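Local atomic coordinates of acyltransferase (Actinoplanes teichomyceticus, PDB entry 4Q38), a protein that transfers a long aliphatic acyl group from acyl-CoA to the amino sugar of teicoplanin-type glycopeptide antibiotics. Residues Leu60-Val65 with Val150-Leu155; Trp87-Arg92 with Arg123-Tyr128; Tyr128-Thr133 with Trp178-His183. All blocks are in the same frame, centred on the assembly; numbering follows the deposited sequence.

Contact 1: residues Leu60-Val65 with Val150-Leu155; sequences LRRLEV and VGWETL
Arg62 and Trp152 meet flat on flat where the C-terminal end of helix 53-62 comes up against helix 148-155, both part of the helical N-acyltransferase N-terminal region. Helix 53-62 ends here in a Schellman motif. Glu64, with positive phi, is its C-prime residue: Val65 N reaches back to Leu60 O (3.0 Å) and Glu64 N to Arg61 O. Arg62 points at helix 148-155, while Leu63, just past the helix end, reaches it with the tip of its branch.

The cation-pi stack dominates the outer part of the contact. The Arg62 guanidinium lies almost parallel to the indole, the two planes 9° apart. Arg62 CZ comes within 3.3 Å of Trp152 NE1, over the five-membered ring. Arg62 CG sits anti to the backbone N (chi1 -164°) and the chain runs extended to NE, which carries the methylenes across the same indole face; Arg62 CD makes a CH-pi contact, 3.7 Å from the centroid of the six-membered ring of Trp152. Arg62 NH2 and Trp152 NE1 are both donors, so their closeness reflects stacking and not a hydrogen bond. Arg138 adds a second cation-pi interaction to Trp152.

Apolar contacts make up the buried part. The Leu63 and Leu155 side chains run alongside each other in a common direction, and helix 125-143 packs on both, through Leu131 on Leu63 and Phe130 on Leu155. One methyl of Leu63 serves two neighbours. Leu63 CD2 approaches the indole edge near its plane, 3.9 Å from Trp152 CZ3. More tightly, Leu63 CD2 presses on Leu155 CB at 3.4 Å.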
loop_
_atom_site.group_PDB
_atom_site.type_symbol
_atom_site.label_atom_id
_atom_site.label_comp_id
_atom_site.label_asym_id
_atom_site.label_seq_id
_atom_site.Cartn_x
_atom_site.Cartn_y
_atom_site.Cartn_z
ATOM N N LEU A 60 -8.938 12.696 8.629
ATOM C CA LEU A 60 -7.704 12.017 9.052
ATOM C C LEU A 60 -7.934 11.001 10.179
ATOM O O LEU A 60 -7.328 9.916 10.192
ATOM C CB LEU A 60 -6.611 13.038 9.419
ATOM C CG LEU A 60 -6.008 13.789 8.217
ATOM C CD1 LEU A 60 -5.369 15.116 8.618
ATOM C CD2 LEU A 60 -5.012 12.921 7.451
ATOM N N ARG A 61 -8.821 11.345 11.113
ATOM C CA ARG A 61 -9.131 10.464 12.229
ATOM C C ARG A 61 -9.927 9.251 11.742
ATOM O O ARG A 61 -9.700 8.134 12.191
ATOM C CB ARG A 61 -9.888 11.237 13.320
ATOM C CG ARG A 61 -10.177 10.460 14.602
ATOM C CD ARG A 61 -10.215 11.362 15.841
ATOM N NE ARG A 61 -10.925 12.627 15.624
ATOM C CZ ARG A 61 -10.356 13.833 15.593
ATOM N NH1 ARG A 61 -9.048 13.979 15.783
ATOM N NH2 ARG A 61 -11.103 14.905 15.376
ATOM N N ARG A 62 -10.847 9.480 10.810
ATOM C CA ARG A 62 -11.605 8.398 10.186
ATOM C C ARG A 62 -10.672 7.419 9.447
ATOM O O ARG A 62 -10.920 6.212 9.410
ATOM C CB ARG A 62 -12.664 8.967 9.237
ATOM C CG ARG A 62 -13.735 7.964 8.851
ATOM C CD ARG A 62 -15.032 8.641 8.457
ATOM N NE ARG A 62 -16.139 7.699 8.592
ATOM C CZ ARG A 62 -17.407 7.969 8.296
ATOM N NH1 ARG A 62 -17.748 9.166 7.832
ATOM N NH2 ARG A 62 -18.335 7.033 8.461
ATOM N N LEU A 63 -9.585 7.955 8.904
ATOM C CA LEU A 63 -8.574 7.159 8.208
ATOM C C LEU A 63 -7.485 6.628 9.156
ATOM O O LEU A 63 -6.465 6.106 8.715
ATOM C CB LEU A 63 -7.980 7.985 7.062
ATOM C CG LEU A 63 -8.985 8.485 6.012
ATOM C CD1 LEU A 63 -8.393 9.618 5.187
ATOM C CD2 LEU A 63 -9.428 7.345 5.108
ATOM N N GLU A 64 -7.715 6.768 10.465
ATOM C CA GLU A 64 -6.809 6.250 11.512
ATOM C C GLU A 64 -5.359 6.757 11.427
ATOM O O GLU A 64 -4.420 6.078 11.837
ATOM C CB GLU A 64 -6.852 4.713 11.575
ATOM C CG GLU A 64 -8.241 4.164 11.879
ATOM C CD GLU A 64 -8.295 2.653 12.002
ATOM O OE1 GLU A 64 -7.248 1.973 11.876
ATOM O OE2 GLU A 64 -9.411 2.140 12.228
ATOM N N VAL A 65 -5.187 7.957 10.897
ATOM C CA VAL A 65 -3.889 8.632 10.945
ATOM C C VAL A 65 -3.615 9.035 12.408
ATOM O O VAL A 65 -4.489 9.597 13.049
ATOM C CB VAL A 65 -3.889 9.844 10.004
ATOM C CG1 VAL A 65 -2.590 10.635 10.116
ATOM C CG2 VAL A 65 -4.121 9.381 8.558
ATOM N N VAL A 150 -17.088 -1.024 4.872
ATOM C CA VAL A 150 -16.032 -1.701 4.112
ATOM C C VAL A 150 -15.165 -0.647 3.426
ATOM O O VAL A 150 -13.938 -0.733 3.459
ATOM C CB VAL A 150 -16.604 -2.717 3.089
ATOM C CG1 VAL A 150 -15.502 -3.271 2.199
ATOM C CG2 VAL A 150 -17.321 -3.851 3.812
ATOM N N GLY A 151 -15.812 0.346 2.818
ATOM C CA GLY A 151 -15.112 1.453 2.168
ATOM C C GLY A 151 -14.156 2.151 3.124
ATOM O O GLY A 151 -12.981 2.341 2.808
ATOM N N TRP A 152 -14.664 2.532 4.301
ATOM C CA TRP A 152 -13.823 3.179 5.311
ATOM C C TRP A 152 -12.745 2.272 5.851
ATOM O O TRP A 152 -11.589 2.675 5.926
ATOM C CB TRP A 152 -14.676 3.790 6.434
ATOM C CG TRP A 152 -15.399 5.031 5.962
ATOM C CD1 TRP A 152 -16.776 5.230 5.862
ATOM C CD2 TRP A 152 -14.798 6.281 5.469
ATOM N NE1 TRP A 152 -17.060 6.486 5.373
ATOM C CE2 TRP A 152 -15.922 7.165 5.110
ATOM C CE3 TRP A 152 -13.488 6.748 5.306
ATOM C CZ2 TRP A 152 -15.722 8.451 4.613
ATOM C CZ3 TRP A 152 -13.300 8.044 4.795
ATOM C CH2 TRP A 152 -14.391 8.876 4.461
ATOM N N GLU A 153 -13.099 1.038 6.201
ATOM C CA GLU A 153 -12.108 0.071 6.702
ATOM C C GLU A 153 -10.932 -0.062 5.723
ATOM O O GLU A 153 -9.772 -0.113 6.128
ATOM C CB GLU A 153 -12.762 -1.289 6.934
ATOM C CG GLU A 153 -11.911 -2.310 7.677
ATOM C CD GLU A 153 -12.609 -3.658 7.789
ATOM O OE1 GLU A 153 -13.849 -3.671 7.942
ATOM O OE2 GLU A 153 -11.925 -4.709 7.713
ATOM N N THR A 154 -11.250 -0.110 4.434
ATOM C CA THR A 154 -10.231 -0.178 3.383
ATOM C C THR A 154 -9.301 1.040 3.402
ATOM O O THR A 154 -8.079 0.904 3.368
ATOM C CB THR A 154 -10.909 -0.337 2.013
ATOM O OG1 THR A 154 -11.683 -1.551 2.016
ATOM C CG2 THR A 154 -9.868 -0.371 0.878
ATOM N N LEU A 155 -9.887 2.233 3.466
ATOM C CA LEU A 155 -9.115 3.467 3.378
ATOM C C LEU A 155 -8.246 3.761 4.605
ATOM O O LEU A 155 -7.323 4.566 4.508
ATOM C CB LEU A 155 -10.043 4.662 3.055
ATOM C CG LEU A 155 -10.774 4.575 1.706
ATOM C CD1 LEU A 155 -11.727 5.750 1.514
ATOM C CD2 LEU A 155 -9.799 4.486 0.533
#

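Contact 2: residues Trp87-Arg92 with Arg123-Tyr128; sequences WWLLER and RYFHVY
Phe125 sets the end of its ring against the helix backbone at Leu89 and Leu90 of helix 84-98, with both side chains touching it, and this is where the packing is tight. Its CG is anti to the backbone N (chi1 179°), which extends the ring away from its own helix until Phe125 CZ lies 3.6 Å from Leu89 CG. Phe125 CZ is also 3.6 Å from Leu90 N, with that backbone atom near the ring plane, at the edge; the ring therefore meets the main chain as well as side chains. Leu90 CB adds a contact to Phe125 CE1 at 3.8 Å. Leu35 and Leu38 of helix 32-41 also pack on Leu89.

The contact is a helix-to-helix junction, without a hydrogen bond across it, between helix 84-98 and the first turn of helix 125-143, for which Tyr124 is the N-cap residue. A turn further on, Leu90 CD1 rests on the main chain, 3.7 Å from Tyr128 C, and more loosely on Tyr128 CB. The Tyr128 ring leads away, its OH hydrogen-bonded to Ile73 O.

Glu91 and Arg92, partly exposed, make up the looser side. Arg92 folds back along its own helix, CD over the middle of the buried Trp88 ring, and Arg92 NH1 donates to Trp88 O at 2.8 Å. Arg92 NH1 also reaches Glu91 OE1 in a salt bridge at 3.3 Å, coming from the anti side and well out of the carboxylate plane.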
loop_
_atom_site.group_PDB
_atom_site.type_symbol
_atom_site.label_atom_id
_atom_site.label_comp_id
_atom_site.label_asym_id
_atom_site.label_seq_id
_atom_site.Cartn_x
_atom_site.Cartn_y
_atom_site.Cartn_z
ATOM N N TRP A 87 1.309 22.407 -5.994
ATOM C CA TRP A 87 -0.112 22.368 -6.331
ATOM C C TRP A 87 -0.353 21.840 -7.720
ATOM O O TRP A 87 -1.264 21.031 -7.927
ATOM C CB TRP A 87 -0.787 23.730 -6.149
ATOM C CG TRP A 87 -2.276 23.579 -5.954
ATOM C CD1 TRP A 87 -3.267 23.618 -6.930
ATOM C CD2 TRP A 87 -2.988 23.302 -4.698
ATOM N NE1 TRP A 87 -4.509 23.411 -6.379
ATOM C CE2 TRP A 87 -4.414 23.209 -5.046
ATOM C CE3 TRP A 87 -2.604 23.135 -3.366
ATOM C CZ2 TRP A 87 -5.394 22.970 -4.085
ATOM C CZ3 TRP A 87 -3.605 22.897 -2.405
ATOM C CH2 TRP A 87 -4.964 22.816 -2.760
ATOM N N TRP A 88 0.463 22.288 -8.674
ATOM C CA TRP A 88 0.414 21.800 -10.056
ATOM C C TRP A 88 0.477 20.292 -10.081
ATOM O O TRP A 88 -0.324 19.630 -10.754
ATOM C CB TRP A 88 1.583 22.385 -10.842
ATOM C CG TRP A 88 1.639 22.033 -12.316
ATOM C CD1 TRP A 88 1.137 22.779 -13.383
ATOM C CD2 TRP A 88 2.278 20.860 -12.940
ATOM N NE1 TRP A 88 1.397 22.163 -14.577
ATOM C CE2 TRP A 88 2.077 21.008 -14.389
ATOM C CE3 TRP A 88 2.965 19.738 -12.463
ATOM C CZ2 TRP A 88 2.546 20.066 -15.300
ATOM C CZ3 TRP A 88 3.431 18.793 -13.391
ATOM C CH2 TRP A 88 3.229 18.956 -14.776
ATOM N N LEU A 89 1.420 19.748 -9.320
ATOM C CA LEU A 89 1.657 18.304 -9.250
ATOM C C LEU A 89 0.548 17.547 -8.511
ATOM O O LEU A 89 0.176 16.445 -8.910
ATOM C CB LEU A 89 3.003 18.040 -8.587
ATOM C CG LEU A 89 3.522 16.608 -8.654
ATOM C CD1 LEU A 89 3.795 16.213 -10.097
ATOM C CD2 LEU A 89 4.770 16.481 -7.805
ATOM N N LEU A 90 0.034 18.142 -7.443
ATOM C CA LEU A 90 -1.069 17.571 -6.679
ATOM C C LEU A 90 -2.332 17.377 -7.523
ATOM O O LEU A 90 -2.975 16.334 -7.445
ATOM C CB LEU A 90 -1.380 18.446 -5.461
ATOM C CG LEU A 90 -2.642 18.150 -4.651
ATOM C CD1 LEU A 90 -2.541 16.809 -3.932
ATOM C CD2 LEU A 90 -2.892 19.288 -3.665
ATOM N N GLU A 91 -2.679 18.386 -8.319
ATOM C CA GLU A 91 -3.845 18.328 -9.199
ATOM C C GLU A 91 -3.731 17.215 -10.230
ATOM O O GLU A 91 -4.667 16.440 -10.423
ATOM C CB GLU A 91 -4.013 19.649 -9.957
ATOM C CG GLU A 91 -4.443 20.823 -9.106
ATOM C CD GLU A 91 -4.712 22.053 -9.947
ATOM O OE1 GLU A 91 -3.800 22.498 -10.680
ATOM O OE2 GLU A 91 -5.840 22.572 -9.866
ATOM N N ARG A 92 -2.584 17.167 -10.901
ATOM C CA ARG A 92 -2.345 16.219 -11.990
ATOM C C ARG A 92 -2.131 14.784 -11.503
ATOM O O ARG A 92 -2.543 13.845 -12.169
ATOM C CB ARG A 92 -1.181 16.682 -12.867
ATOM C CG ARG A 92 -1.602 17.797 -13.812
ATOM C CD ARG A 92 -0.515 18.823 -14.060
ATOM N NE ARG A 92 -1.082 20.004 -14.723
ATOM C CZ ARG A 92 -1.647 21.034 -14.090
ATOM N NH1 ARG A 92 -1.707 21.065 -12.765
ATOM N NH2 ARG A 92 -2.150 22.052 -14.790
ATOM N N ARG A 123 6.964 16.269 2.406
ATOM C CA ARG A 123 6.905 14.978 3.111
ATOM C C ARG A 123 5.497 14.382 3.111
ATOM O O ARG A 123 5.339 13.173 2.986
ATOM C CB ARG A 123 7.403 15.122 4.555
ATOM C CG ARG A 123 8.902 15.384 4.667
ATOM C CD ARG A 123 9.358 15.389 6.121
ATOM N NE ARG A 123 9.062 16.634 6.839
ATOM C CZ ARG A 123 8.225 16.728 7.870
ATOM N NH1 ARG A 123 7.555 15.655 8.315
ATOM N NH2 ARG A 123 8.060 17.903 8.470
ATOM N N TYR A 124 4.483 15.228 3.258
ATOM C CA TYR A 124 3.108 14.748 3.313
ATOM C C TYR A 124 2.379 14.823 1.964
ATOM O O TYR A 124 1.165 14.652 1.906
ATOM C CB TYR A 124 2.321 15.495 4.397
ATOM C CG TYR A 124 2.707 15.157 5.825
ATOM C CD1 TYR A 124 2.622 13.845 6.306
ATOM C CD2 TYR A 124 3.115 16.157 6.711
ATOM C CE1 TYR A 124 2.947 13.538 7.615
ATOM C CE2 TYR A 124 3.445 15.863 8.031
ATOM C CZ TYR A 124 3.364 14.552 8.479
ATOM O OH TYR A 124 3.687 14.250 9.787
ATOM N N PHE A 125 3.119 15.057 0.881
ATOM C CA PHE A 125 2.504 15.262 -0.437
ATOM C C PHE A 125 1.434 14.220 -0.780
ATOM O O PHE A 125 0.325 14.555 -1.166
ATOM C CB PHE A 125 3.565 15.311 -1.547
ATOM C CG PHE A 125 2.988 15.494 -2.929
ATOM C CD1 PHE A 125 2.567 16.756 -3.367
ATOM C CD2 PHE A 125 2.847 14.407 -3.791
ATOM C CE1 PHE A 125 2.019 16.921 -4.634
ATOM C CE2 PHE A 125 2.304 14.567 -5.061
ATOM C CZ PHE A 125 1.894 15.830 -5.486
ATOM N N HIS A 126 1.785 12.952 -0.647
ATOM C CA HIS A 126 0.886 11.870 -1.057
ATOM C C HIS A 126 -0.238 11.624 -0.099
ATOM O O HIS A 126 -1.241 10.994 -0.442
ATOM C CB HIS A 126 1.705 10.618 -1.334
ATOM C CG HIS A 126 2.593 10.773 -2.533
ATOM N ND1 HIS A 126 2.098 10.872 -3.783
ATOM C CD2 HIS A 126 3.977 10.902 -2.643
ATOM C CE1 HIS A 126 3.116 11.044 -4.654
ATOM N NE2 HIS A 126 4.262 11.054 -3.959
ATOM N N VAL A 127 -0.102 12.131 1.120
ATOM C CA VAL A 127 -1.257 12.197 2.013
ATOM C C VAL A 127 -2.292 13.191 1.459
ATOM O O VAL A 127 -3.510 12.913 1.474
ATOM C CB VAL A 127 -0.841 12.581 3.449
ATOM C CG1 VAL A 127 -2.064 12.703 4.353
ATOM C CG2 VAL A 127 0.130 11.553 4.007
ATOM N N TYR A 128 -1.819 14.342 0.966
ATOM C CA TYR A 128 -2.729 15.333 0.350
ATOM C C TYR A 128 -3.381 14.767 -0.908
ATOM O O TYR A 128 -4.568 14.977 -1.143
ATOM C CB TYR A 128 -2.013 16.663 0.042
ATOM C CG TYR A 128 -1.420 17.291 1.278
ATOM C CD1 TYR A 128 -2.232 17.633 2.364
ATOM C CD2 TYR A 128 -0.053 17.496 1.385
ATOM C CE1 TYR A 128 -1.692 18.174 3.517
ATOM C CE2 TYR A 128 0.504 18.037 2.537
ATOM C CZ TYR A 128 -0.323 18.371 3.593
ATOM O OH TYR A 128 0.211 18.898 4.736
#

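Contact 3: residues Tyr128-Thr133 with Trp178-His183; sequences YVFLAT and WWTTYH. With TEC (2-amino-6-O-decanoyl-2-deoxy-beta-D-glucopyranose), chain E.
Phe130 holds its CG anti to the backbone N (chi1 -165°), which swings the ring across to Thr180, whose OG1 is tucked between its own N and carbonyl carbon (chi1 51°) and whose CG2 lies beside the N. Thr180 thus offers carbon to the ring: Thr180 CB is 3.8 Å from Phe130 CD2, near the ring plane, and Thr180 CG2 lies 3.9 Å from Phe130 CE2. OG1 makes a weak hydrogen bond to Gln177 O. Further along, His183 CB is a distant neighbour of Phe130 CE2, at 4.5 Å.

This slender, buried contact sets helix 125-143 behind helix 177-184, the helix that leads into strand 188-191 at the margin of the GNAT-like sheet and lines the acyl-sugar pocket on its other side. Trp179 projects there and is sandwiched: His183 CE1 is over one indole face and the bound decanoyl-glucosamine over the opposite one. The sugar O3 is 3.2 Å from Trp179 NE1 but sits above the ring, not in its plane, so this is face packing of the sugar. His211 meets Trp179 edge-to-face.

The His183 ring is steadied at both nitrogens: His183 ND1 makes a weak bond to Trp179 O at 3.3 Å, and NE2 is hydrogen-bonded to Gln157 NE2. Trp178 presents its edge to the sugar O1, although the modelled approach to CZ2 is doubtfully short.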
loop_
_atom_site.group_PDB
_atom_site.type_symbol
_atom_site.label_atom_id
_atom_site.label_comp_id
_atom_site.label_asym_id
_atom_site.label_seq_id
_atom_site.Cartn_x
_atom_site.Cartn_y
_atom_site.Cartn_z
ATOM N N TYR A 128 -1.819 14.342 0.966
ATOM C CA TYR A 128 -2.729 15.333 0.350
ATOM C C TYR A 128 -3.381 14.767 -0.908
ATOM O O TYR A 128 -4.568 14.977 -1.143
ATOM C CB TYR A 128 -2.013 16.663 0.042
ATOM C CG TYR A 128 -1.420 17.291 1.278
ATOM C CD1 TYR A 128 -2.232 17.633 2.364
ATOM C CD2 TYR A 128 -0.053 17.496 1.385
ATOM C CE1 TYR A 128 -1.692 18.174 3.517
ATOM C CE2 TYR A 128 0.504 18.037 2.537
ATOM C CZ TYR A 128 -0.323 18.371 3.593
ATOM O OH TYR A 128 0.211 18.898 4.736
ATOM N N VAL A 129 -2.594 14.049 -1.710
ATOM C CA VAL A 129 -3.148 13.306 -2.846
ATOM C C VAL A 129 -4.274 12.394 -2.375
ATOM O O VAL A 129 -5.362 12.409 -2.959
ATOM C CB VAL A 129 -2.093 12.457 -3.588
ATOM C CG1 VAL A 129 -2.759 11.633 -4.691
ATOM C CG2 VAL A 129 -1.026 13.339 -4.210
ATOM N N PHE A 130 -4.014 11.620 -1.314
ATOM C CA PHE A 130 -4.997 10.668 -0.804
ATOM C C PHE A 130 -6.263 11.411 -0.349
ATOM O O PHE A 130 -7.370 11.053 -0.752
ATOM C CB PHE A 130 -4.398 9.846 0.354
ATOM C CG PHE A 130 -5.185 8.605 0.719
ATOM C CD1 PHE A 130 -6.387 8.690 1.427
ATOM C CD2 PHE A 130 -4.691 7.338 0.394
ATOM C CE1 PHE A 130 -7.094 7.541 1.777
ATOM C CE2 PHE A 130 -5.393 6.190 0.737
ATOM C CZ PHE A 130 -6.590 6.288 1.436
ATOM N N LEU A 131 -6.085 12.449 0.475
ATOM C CA LEU A 131 -7.212 13.257 0.975
ATOM C C LEU A 131 -8.044 13.860 -0.163
ATOM O O LEU A 131 -9.272 13.871 -0.107
ATOM C CB LEU A 131 -6.710 14.385 1.895
ATOM C CG LEU A 131 -6.031 13.968 3.204
ATOM C CD1 LEU A 131 -5.511 15.164 3.988
ATOM C CD2 LEU A 131 -6.963 13.123 4.062
ATOM N N ALA A 132 -7.368 14.367 -1.184
ATOM C CA ALA A 132 -8.045 15.001 -2.307
ATOM C C ALA A 132 -8.828 13.979 -3.137
ATOM O O ALA A 132 -9.764 14.341 -3.860
ATOM C CB ALA A 132 -7.040 15.734 -3.174
ATOM N N THR A 133 -8.450 12.707 -3.016
ATOM C CA THR A 133 -9.001 11.645 -3.864
ATOM C C THR A 133 -10.081 10.841 -3.139
ATOM O O THR A 133 -10.816 10.076 -3.768
ATOM C CB THR A 133 -7.866 10.733 -4.391
ATOM O OG1 THR A 133 -6.838 11.549 -4.964
ATOM C CG2 THR A 133 -8.364 9.736 -5.441
ATOM N N TRP A 178 2.602 4.273 -4.244
ATOM C CA TRP A 178 2.314 3.283 -5.289
ATOM C C TRP A 178 1.233 2.346 -4.814
ATOM O O TRP A 178 0.337 1.988 -5.575
ATOM C CB TRP A 178 3.570 2.518 -5.723
ATOM C CG TRP A 178 4.048 1.477 -4.743
ATOM C CD1 TRP A 178 5.004 1.622 -3.735
ATOM C CD2 TRP A 178 3.591 0.079 -4.639
ATOM N NE1 TRP A 178 5.169 0.440 -3.044
ATOM C CE2 TRP A 178 4.354 -0.523 -3.540
ATOM C CE3 TRP A 178 2.666 -0.706 -5.334
ATOM C CZ2 TRP A 178 4.177 -1.849 -3.162
ATOM C CZ3 TRP A 178 2.499 -2.045 -4.949
ATOM C CH2 TRP A 178 3.235 -2.599 -3.885
ATOM N N TRP A 179 1.301 1.976 -3.537
ATOM C CA TRP A 179 0.350 1.035 -2.940
ATOM C C TRP A 179 -1.005 1.649 -2.706
ATOM O O TRP A 179 -2.027 1.007 -2.965
ATOM C CB TRP A 179 0.927 0.424 -1.666
ATOM C CG TRP A 179 0.030 -0.575 -0.987
ATOM C CD1 TRP A 179 -0.436 -0.542 0.326
ATOM C CD2 TRP A 179 -0.540 -1.797 -1.563
ATOM N NE1 TRP A 179 -1.235 -1.621 0.590
ATOM C CE2 TRP A 179 -1.338 -2.417 -0.497
ATOM C CE3 TRP A 179 -0.476 -2.416 -2.813
ATOM C CZ2 TRP A 179 -2.033 -3.609 -0.691
ATOM C CZ3 TRP A 179 -1.186 -3.618 -2.997
ATOM C CH2 TRP A 179 -1.943 -4.195 -1.958
ATOM N N THR A 180 -1.043 2.898 -2.238
ATOM C CA THR A 180 -2.345 3.563 -2.040
ATOM C C THR A 180 -3.111 3.832 -3.345
ATOM O O THR A 180 -4.298 4.118 -3.282
ATOM C CB THR A 180 -2.264 4.859 -1.194
ATOM O OG1 THR A 180 -1.255 5.703 -1.730
ATOM C CG2 THR A 180 -1.923 4.540 0.281
ATOM N N THR A 181 -2.467 3.705 -4.514
ATOM C CA THR A 181 -3.221 3.803 -5.777
ATOM C C THR A 181 -4.245 2.680 -5.887
ATOM O O THR A 181 -5.236 2.826 -6.591
ATOM C CB THR A 181 -2.352 3.772 -7.077
ATOM O OG1 THR A 181 -1.714 2.495 -7.232
ATOM C CG2 THR A 181 -1.309 4.887 -7.109
ATOM N N TYR A 182 -3.988 1.555 -5.213
ATOM C CA TYR A 182 -4.947 0.446 -5.200
ATOM C C TYR A 182 -6.205 0.843 -4.434
ATOM O O TYR A 182 -7.323 0.680 -4.935
ATOM C CB TYR A 182 -4.339 -0.814 -4.579
ATOM C CG TYR A 182 -3.398 -1.590 -5.481
ATOM C CD1 TYR A 182 -2.112 -1.114 -5.762
ATOM C CD2 TYR A 182 -3.776 -2.828 -6.023
ATOM C CE1 TYR A 182 -1.241 -1.834 -6.578
ATOM C CE2 TYR A 182 -2.908 -3.554 -6.835
ATOM C CZ TYR A 182 -1.646 -3.050 -7.110
ATOM O OH TYR A 182 -0.781 -3.761 -7.908
ATOM N N HIS A 183 -6.024 1.371 -3.220
ATOM C CA HIS A 183 -7.167 1.792 -2.417
ATOM C C HIS A 183 -7.929 2.867 -3.139
ATOM O O HIS A 183 -9.156 2.826 -3.202
ATOM C CB HIS A 183 -6.732 2.337 -1.053
ATOM C CG HIS A 183 -5.713 1.487 -0.335
ATOM N ND1 HIS A 183 -4.510 1.201 -0.857
ATOM C CD2 HIS A 183 -5.747 0.891 0.922
ATOM C CE1 HIS A 183 -3.805 0.451 0.009
ATOM N NE2 HIS A 183 -4.556 0.274 1.108
HETATM C CAV TEC E . 0.447 -17.666 5.384
HETATM C CAU TEC E . -0.670 -16.652 5.286
HETATM C CAT TEC E . -1.050 -16.337 3.863
HETATM C CAS TEC E . 0.157 -16.144 2.987
HETATM C CAR TEC E . -0.212 -15.289 1.811
HETATM C CAQ TEC E . 0.423 -13.962 2.011
HETATM C CAP TEC E . 0.159 -13.007 0.900
HETATM C CAO TEC E . 0.479 -11.653 1.438
HETATM C CAN TEC E . 0.897 -10.728 0.365
HETATM C CAM TEC E . 0.958 -9.304 0.853
HETATM O OAW TEC E . 0.582 -9.003 1.960
HETATM O O6 TEC E . 1.578 -8.473 -0.002
HETATM C C6 TEC E . 0.978 -7.252 -0.388
HETATM C C5 TEC E . 1.791 -6.025 0.094
HETATM O O5 TEC E . 2.014 -5.098 -0.926
HETATM C C1 TEC E . 3.114 -4.355 -0.332
HETATM O O1 TEC E . 4.020 -3.836 -1.111
HETATM C C2 TEC E . 2.511 -3.302 0.554
HETATM N N2 TEC E . 3.597 -2.541 1.149
HETATM C C3 TEC E . 1.907 -4.123 1.594
HETATM O O3 TEC E . 1.129 -3.205 2.142
HETATM C C4 TEC E . 1.045 -5.261 1.116
HETATM O O4 TEC E . 0.869 -6.080 2.109
#

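Overall arrangement
From the N terminus, residues 60-65 open the widest loop, which contact 1 closes at 150-155 after 84 intervening residues. Nested inside it, contact 2 joins 87-92 to 123-128 across 30 residues. Contact 3 opens as contact 2 closes, the two sharing Tyr128 on helix 125-143, and it reaches 178-183, beyond the end of contact 1; contacts 1 and 3 therefore cross. Helix 125-143 is the common element: contact 2 ties its start to helix 84-98, contact 3 its next turns to helix 177-184, and Leu131 touches Leu60 of contact 1. Phe130 CZ also packs against Leu155 O, joining contacts 1 and 3.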